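Local structure of uncharacterized esterase YxiM (Bacillus subtilis, 2O14) at residues 320-323 / 324-327. The protein is an uncharacterised member of the GDSL lipolytic enzyme family and probably acts as an ester hydrolase. Sequence-based numbering, arbitrary orientation.
Sequences SAYF and TSIG
I326 lies across one face of the Y322 ring with its CG2 methyl, a CH-pi contact in which CG2 stands 4.2 Å from the ring centroid, displaced toward the rim. The tyrosine ring reaches down the helix to this methyl because its CG is anti to the backbone N (chi1 180°). CD1, at the end of the other branch of I326, reaches both rings: it touches Y322 CE1 at 3.8 Å and comes more loosely to the edge of the F323 ring, near its plane. An alanine here, lacking both CG2 and CD1, would probably leave a gap over the Y322 face and beside the F323 edge, and let the tyrosine ring shift. These residues form the C-terminal turns of helix 315-326, which follows strand 311-313, an outermost strand of the parallel sheet in the GDSL hydrolase domain. R353, on helix 345-361, makes a cation-pi contact with Y322, while F323 meets the H290 ring. The same histidine takes up both hydroxyls on this side, S320 OG through its ND1 and T324 OG1 through its backbone N. S325 turns its hydroxyl back onto the helix: OG sits between the backbone N and the carbonyl carbon (chi1 75°), which lets it donate to Y322 O at 2.8 Å. At the helix end F323 O accepts two amides, G327 N at 2.9 Å nearly in line with the carbonyl bond and I326 N at 3.2 Å from above the carbonyl plane. G327 then leaves helical geometry with a positive phi of 92° and serves as N-cap of helix 328-332.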
ATOM      1  N   SER A 320      -3.106  24.067   0.005  1.00 21.69           N
ATOM      2  CA  SER A 320      -2.562  25.369   0.388  1.00 21.91           C
ATOM      3  C   SER A 320      -3.701  26.328   0.731  1.00 21.99           C
ATOM      4  O   SER A 320      -3.589  27.131   1.660  1.00 21.89           O
ATOM      5  CB  SER A 320      -1.705  25.958  -0.739  1.00 25.35           C
ATOM      6  OG  SER A 320      -0.429  25.333  -0.790  1.00 27.12           O
ATOM      7  N   ALA A 321      -4.799  26.241  -0.017  1.00 23.19           N
ATOM      8  CA  ALA A 321      -5.951  27.100   0.240  1.00 24.34           C
ATOM      9  C   ALA A 321      -6.499  26.778   1.632  1.00 23.90           C
ATOM     10  O   ALA A 321      -6.871  27.676   2.389  1.00 22.94           O
ATOM     11  CB  ALA A 321      -7.030  26.877  -0.823  1.00 16.60           C
ATOM     12  N   TYR A 322      -6.534  25.493   1.972  1.00 22.82           N
ATOM     13  CA  TYR A 322      -7.032  25.079   3.278  1.00 25.49           C
ATOM     14  C   TYR A 322      -6.104  25.530   4.406  1.00 26.05           C
ATOM     15  O   TYR A 322      -6.570  25.951   5.467  1.00 25.52           O
ATOM     16  CB  TYR A 322      -7.205  23.561   3.329  1.00 27.13           C
ATOM     17  CG  TYR A 322      -7.717  23.058   4.657  1.00 28.76           C
ATOM     18  CD1 TYR A 322      -6.904  22.308   5.502  1.00 29.40           C
ATOM     19  CD2 TYR A 322      -9.015  23.340   5.074  1.00 30.08           C
ATOM     20  CE1 TYR A 322      -7.371  21.848   6.733  1.00 29.91           C
ATOM     21  CE2 TYR A 322      -9.493  22.887   6.302  1.00 30.30           C
ATOM     22  CZ  TYR A 322      -8.664  22.141   7.125  1.00 32.10           C
ATOM     23  OH  TYR A 322      -9.139  21.689   8.337  1.00 33.60           O
ATOM     24  N   PHE A 323      -4.795  25.444   4.183  1.00 25.83           N
ATOM     25  CA  PHE A 323      -3.845  25.863   5.207  1.00 27.04           C
ATOM     26  C   PHE A 323      -3.952  27.374   5.392  1.00 27.65           C
ATOM     27  O   PHE A 323      -3.897  27.876   6.515  1.00 27.75           O
ATOM     28  CB  PHE A 323      -2.407  25.498   4.819  1.00 25.38           C
ATOM     29  CG  PHE A 323      -2.186  24.022   4.595  1.00 26.41           C
ATOM     30  CD1 PHE A 323      -2.814  23.073   5.400  1.00 25.26           C
ATOM     31  CD2 PHE A 323      -1.323  23.583   3.595  1.00 26.05           C
ATOM     32  CE1 PHE A 323      -2.588  21.704   5.213  1.00 26.70           C
ATOM     33  CE2 PHE A 323      -1.086  22.216   3.398  1.00 26.96           C
ATOM     34  CZ  PHE A 323      -1.722  21.276   4.210  1.00 25.65           C
ATOM     35  N   THR A 324      -4.098  28.095   4.284  1.00 26.30           N
ATOM     36  CA  THR A 324      -4.226  29.544   4.332  1.00 27.29           C
ATOM     37  C   THR A 324      -5.480  29.937   5.114  1.00 28.25           C
ATOM     38  O   THR A 324      -5.486  30.950   5.808  1.00 29.48           O
ATOM     39  CB  THR A 324      -4.331  30.158   2.913  1.00 20.96           C
ATOM     40  OG1 THR A 324      -3.086  29.994   2.223  1.00 19.36           O
ATOM     41  CG2 THR A 324      -4.660  31.642   2.990  1.00 20.82           C
ATOM     42  N   SER A 325      -6.531  29.128   5.011  1.00 27.48           N
ATOM     43  CA  SER A 325      -7.784  29.431   5.695  1.00 28.65           C
ATOM     44  C   SER A 325      -7.799  29.089   7.182  1.00 29.99           C
ATOM     45  O   SER A 325      -8.678  29.554   7.912  1.00 30.92           O
ATOM     46  CB  SER A 325      -8.953  28.721   5.009  1.00 31.19           C
ATOM     47  OG  SER A 325      -8.963  27.339   5.313  1.00 33.51           O
ATOM     48  N   ILE A 326      -6.845  28.283   7.637  1.00 28.33           N
ATOM     49  CA  ILE A 326      -6.809  27.919   9.050  1.00 27.89           C
ATOM     50  C   ILE A 326      -5.636  28.545   9.800  1.00 27.65           C
ATOM     51  O   ILE A 326      -5.595  28.513  11.031  1.00 26.49           O
ATOM     52  CB  ILE A 326      -6.779  26.381   9.246  1.00 34.42           C
ATOM     53  CG1 ILE A 326      -5.496  25.791   8.661  1.00 34.91           C
ATOM     54  CG2 ILE A 326      -8.006  25.751   8.593  1.00 33.94           C
ATOM     55  CD1 ILE A 326      -5.374  24.294   8.875  1.00 32.89           C
ATOM     56  N   GLY A 327      -4.689  29.119   9.060  1.00 28.81           N
ATOM     57  CA  GLY A 327      -3.546  29.761   9.690  1.00 28.51           C
ATOM     58  C   GLY A 327      -2.329  28.875   9.894  1.00 29.37           C
ATOM     59  O   GLY A 327      -2.454  27.655   9.979  1.00 26.60           O
TER